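Local coordinates for protein DR2417 (Deinococcus radiodurans, PDB 4XWW) that probably degrades and matures RNA as a 5'-3' exonuclease, and possibly as an endonuclease, of the metallo-beta-lactamase superfamily, at residues V249-N254 with R375-G380. Sequence-based numbering, arbitrary orientation.
Sequences VYRIQN and RVHASG. With nucleotides of chain C.
Within the beta-CASP region, R251 reaches from the first turns of helix 249-261 to H377, in the loop that follows strand 367-369, an edge strand of the five-stranded parallel sheet; this loop contacts the RNA at the linkage between U1 and U2 of chain C. At the start of the helix V249, branched and apolar, packs on A280 of helix 271-282. Within the two segments R251 spans the gap, and its long side chain suits the 8.8 Å between its CA and that of H377. Its chain leaves the helix with CG anti to the backbone N (chi1 -175°), then bends at chi2 and chi3 to bring the guanidinium edge to the imidazole. NH1 donates to H377 ND1 over 2.9 Å; the donor lies close to the ring plane, although the guanidinium and ring stand 77° apart. NE forms a salt bridge with E222, which probably offsets the buried charge, and with the bond from NH1 to S343 OG it helps hold the guanidinium's rotation. NH2 lies 3.0 Å from A378 O, which sits at the guanidinium edge. Further along, N254 donates its amide ND2 to V182 O.

Histidine suits position 377 because its two ring nitrogens face different partners: ND1 accepts from R251, while NE2 is hydrogen-bonded at 2.8 Å to O3' of U1 of chain C. R251 is thus a second-shell residue orienting a substrate-contacting ring. Beyond it, G380, without a side chain beside its amide, donates almost straight (172°) from N to OP1 of U2 of chain C at 3.1 Å.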
ATOM      1  N   VAL A 249       9.303  24.185  -2.486  1.00 16.39           N
ATOM      2  CA  VAL A 249       9.502  25.516  -3.028  1.00 19.31           C
ATOM      3  C   VAL A 249      10.602  25.573  -4.075  1.00 19.33           C
ATOM      4  O   VAL A 249      10.433  26.264  -5.075  1.00 21.22           O
ATOM      5  CB  VAL A 249       9.822  26.536  -1.910  1.00 19.09           C
ATOM      6  CG1 VAL A 249       9.948  27.920  -2.506  1.00 23.07           C
ATOM      7  CG2 VAL A 249       8.715  26.509  -0.839  1.00 20.17           C
ATOM      8  N   TYR A 250      11.723  24.876  -3.865  1.00 16.56           N
ATOM      9  CA  TYR A 250      12.764  24.891  -4.905  1.00 20.35           C
ATOM     10  C   TYR A 250      12.256  24.337  -6.240  1.00 22.64           C
ATOM     11  O   TYR A 250      12.445  24.952  -7.292  1.00 20.81           O
ATOM     12  CB  TYR A 250      13.990  24.083  -4.495  1.00 20.42           C
ATOM     13  CG  TYR A 250      14.648  24.532  -3.221  1.00 22.33           C
ATOM     14  CD1 TYR A 250      14.799  25.889  -2.913  1.00 19.65           C
ATOM     15  CD2 TYR A 250      15.130  23.597  -2.323  1.00 23.09           C
ATOM     16  CE1 TYR A 250      15.421  26.285  -1.711  1.00 17.94           C
ATOM     17  CE2 TYR A 250      15.747  23.975  -1.152  1.00 20.18           C
ATOM     18  CZ  TYR A 250      15.892  25.307  -0.848  1.00 21.40           C
ATOM     19  OH  TYR A 250      16.506  25.629   0.339  1.00 23.67           O
ATOM     20  N   ARG A 251      11.672  23.146  -6.182  1.00 19.12           N
ATOM     21  CA  ARG A 251      11.053  22.496  -7.347  1.00 19.90           C
ATOM     22  C   ARG A 251      10.079  23.431  -8.069  1.00 15.65           C
ATOM     23  O   ARG A 251      10.151  23.613  -9.297  1.00 17.07           O
ATOM     24  CB  ARG A 251      10.335  21.223  -6.895  1.00 21.90           C
ATOM     25  CG  ARG A 251       9.717  20.342  -8.019  1.00 20.39           C
ATOM     26  CD  ARG A 251      10.733  19.399  -8.678  1.00 19.28           C
ATOM     27  NE  ARG A 251      11.499  18.621  -7.711  1.00 15.42           N
ATOM     28  CZ  ARG A 251      11.103  17.487  -7.136  1.00 21.08           C
ATOM     29  NH1 ARG A 251       9.918  16.930  -7.456  1.00 18.82           N
ATOM     30  NH2 ARG A 251      11.919  16.892  -6.261  1.00 17.42           N
ATOM     31  N   ILE A 252       9.160  24.017  -7.310  1.00 17.03           N
ATOM     32  CA  ILE A 252       8.157  24.884  -7.908  1.00 18.99           C
ATOM     33  C   ILE A 252       8.796  26.145  -8.494  1.00 20.60           C
ATOM     34  O   ILE A 252       8.448  26.561  -9.594  1.00 17.68           O
ATOM     35  CB  ILE A 252       7.067  25.252  -6.896  1.00 16.47           C
ATOM     36  CG1 ILE A 252       6.315  23.975  -6.495  1.00 23.96           C
ATOM     37  CG2 ILE A 252       6.103  26.240  -7.514  1.00 19.09           C
ATOM     38  CD1 ILE A 252       5.368  24.130  -5.305  1.00 20.80           C
ATOM     39  N   GLN A 253       9.740  26.751  -7.784  1.00 20.19           N
ATOM     40  CA  GLN A 253      10.386  27.948  -8.331  1.00 19.83           C
ATOM     41  C   GLN A 253      11.086  27.620  -9.649  1.00 20.92           C
ATOM     42  O   GLN A 253      10.972  28.356 -10.632  1.00 20.19           O
ATOM     43  CB  GLN A 253      11.403  28.542  -7.355  1.00 18.37           C
ATOM     44  CG  GLN A 253      12.164  29.733  -7.950  1.00 23.84           C
ATOM     45  CD  GLN A 253      11.292  30.972  -8.113  1.00 26.94           C
ATOM     46  OE1 GLN A 253      10.463  31.279  -7.256  1.00 26.01           O
ATOM     47  NE2 GLN A 253      11.503  31.711  -9.202  1.00 23.65           N
ATOM     48  N   ASN A 254      11.799  26.504  -9.675  1.00 21.21           N
ATOM     49  CA  ASN A 254      12.478  26.111 -10.910  1.00 21.09           C
ATOM     50  C   ASN A 254      11.480  25.859 -12.043  1.00 19.79           C
ATOM     51  O   ASN A 254      11.760  26.170 -13.198  1.00 20.19           O
ATOM     52  CB  ASN A 254      13.359  24.883 -10.659  1.00 20.42           C
ATOM     53  CG  ASN A 254      14.559  25.195  -9.767  1.00 23.40           C
ATOM     54  OD1 ASN A 254      15.030  26.339  -9.705  1.00 25.30           O
ATOM     55  ND2 ASN A 254      15.077  24.171  -9.100  1.00 23.08           N
ATOM     56  N   ARG A 375      13.018  11.001 -14.992  1.00 17.24           N
ATOM     57  CA  ARG A 375      13.605  11.394 -13.709  1.00 17.58           C
ATOM     58  C   ARG A 375      13.135  12.788 -13.368  1.00 17.81           C
ATOM     59  O   ARG A 375      13.829  13.772 -13.636  1.00 17.18           O
ATOM     60  CB  ARG A 375      15.131  11.342 -13.731  1.00 27.56           C
ATOM     61  CG  ARG A 375      15.698  11.475 -12.305  1.00 47.84           C
ATOM     62  CD  ARG A 375      17.216  11.600 -12.235  1.00 51.33           C
ATOM     63  NE  ARG A 375      17.895  10.476 -12.870  1.00 56.36           N
ATOM     64  CZ  ARG A 375      18.175   9.328 -12.263  1.00 59.78           C
ATOM     65  NH1 ARG A 375      18.794   8.362 -12.929  1.00 65.02           N
ATOM     66  NH2 ARG A 375      17.835   9.141 -10.994  1.00 52.93           N
ATOM     67  N   VAL A 376      11.940  12.864 -12.800  1.00 16.71           N
ATOM     68  CA  VAL A 376      11.305  14.142 -12.553  1.00 16.12           C
ATOM     69  C   VAL A 376      11.081  14.381 -11.052  1.00 18.60           C
ATOM     70  O   VAL A 376      10.312  15.247 -10.660  1.00 17.10           O
ATOM     71  CB  VAL A 376       9.972  14.270 -13.319  1.00 15.54           C
ATOM     72  CG1 VAL A 376      10.248  14.342 -14.818  1.00 18.55           C
ATOM     73  CG2 VAL A 376       9.036  13.104 -13.008  1.00 18.11           C
ATOM     74  N   HIS A 377      11.772  13.610 -10.223  1.00 17.05           N
ATOM     75  CA  HIS A 377      11.747  13.847  -8.780  1.00 16.17           C
ATOM     76  C   HIS A 377      13.071  13.502  -8.132  1.00 15.41           C
ATOM     77  O   HIS A 377      13.692  12.494  -8.486  1.00 19.67           O
ATOM     78  CB  HIS A 377      10.641  13.018  -8.127  1.00 20.71           C
ATOM     79  CG  HIS A 377      10.552  13.196  -6.646  1.00 17.18           C
ATOM     80  ND1 HIS A 377      10.119  14.367  -6.055  1.00 19.17           N
ATOM     81  CD2 HIS A 377      10.825  12.347  -5.631  1.00 17.04           C
ATOM     82  CE1 HIS A 377      10.148  14.234  -4.742  1.00 17.78           C
ATOM     83  NE2 HIS A 377      10.564  13.011  -4.458  1.00 16.94           N
ATOM     84  N   ALA A 378      13.485  14.332  -7.173  1.00 17.43           N
ATOM     85  CA  ALA A 378      14.607  14.038  -6.291  1.00 18.50           C
ATOM     86  C   ALA A 378      14.133  14.075  -4.857  1.00 17.39           C
ATOM     87  O   ALA A 378      13.476  15.022  -4.443  1.00 17.40           O
ATOM     88  CB  ALA A 378      15.746  15.046  -6.498  1.00 19.54           C
ATOM     89  N   SER A 379      14.496  13.056  -4.092  1.00 19.06           N
ATOM     90  CA  SER A 379      14.205  13.001  -2.660  1.00 14.82           C
ATOM     91  C   SER A 379      14.774  14.208  -1.904  1.00 14.51           C
ATOM     92  O   SER A 379      15.809  14.760  -2.283  1.00 15.09           O
ATOM     93  CB  SER A 379      14.781  11.700  -2.068  1.00 17.86           C
ATOM     94  OG  SER A 379      14.629  11.650  -0.653  1.00 16.71           O
ATOM     95  N   GLY A 380      14.091  14.599  -0.840  1.00 13.85           N
ATOM     96  CA  GLY A 380      14.630  15.596   0.066  1.00 16.15           C
ATOM     97  C   GLY A 380      15.689  15.028   1.005  1.00 14.69           C
ATOM     98  O   GLY A 380      16.254  15.780   1.803  1.00 17.28           O
TER
ATOM     99  P     U C   2      11.171  12.050  -0.586  1.00 27.37           P
ATOM    100  OP1   U C   2      11.161  13.525  -0.480  1.00 28.63           O
ATOM    101  OP2   U C   2      12.439  11.308  -0.401  1.00 31.19           O
ATOM    102  O5'   U C   2      10.134  11.425   0.450  1.00 33.40           O
ATOM    103  C5'   U C   2       8.802  11.944   0.585  1.00 30.51           C
ATOM    104  C4'   U C   2       8.360  11.887   2.029  1.00 24.77           C
ATOM    105  O4'   U C   2       8.075  10.510   2.407  1.00 29.14           O
ATOM    106  C3'   U C   2       9.367  12.405   3.054  1.00 25.18           C
ATOM    107  O3'   U C   2       8.669  13.142   4.045  1.00 30.94           O
ATOM    108  C2'   U C   2       9.905  11.126   3.686  1.00 27.91           C
ATOM    109  O2'   U C   2      10.380  11.319   5.002  1.00 25.61           O
ATOM    110  C1'   U C   2       8.657  10.250   3.664  1.00 32.00           C
ATOM    111  N1    U C   2       8.927   8.810   3.770  1.00 34.84           N
ATOM    112  C2    U C   2       8.098   8.062   4.584  1.00 44.10           C
ATOM    113  O2    U C   2       7.165   8.544   5.201  1.00 49.94           O
ATOM    114  N3    U C   2       8.407   6.727   4.647  1.00 47.55           N
ATOM    115  C4    U C   2       9.433   6.075   3.999  1.00 48.46           C
ATOM    116  O4    U C   2       9.577   4.862   4.159  1.00 56.93           O
ATOM    117  C5    U C   2      10.248   6.918   3.180  1.00 34.78           C
ATOM    118  C6    U C   2       9.973   8.225   3.095  1.00 36.22           C
ATOM    119  O3'   U C   1      10.564  11.643  -2.016  1.00 25.15           O
TER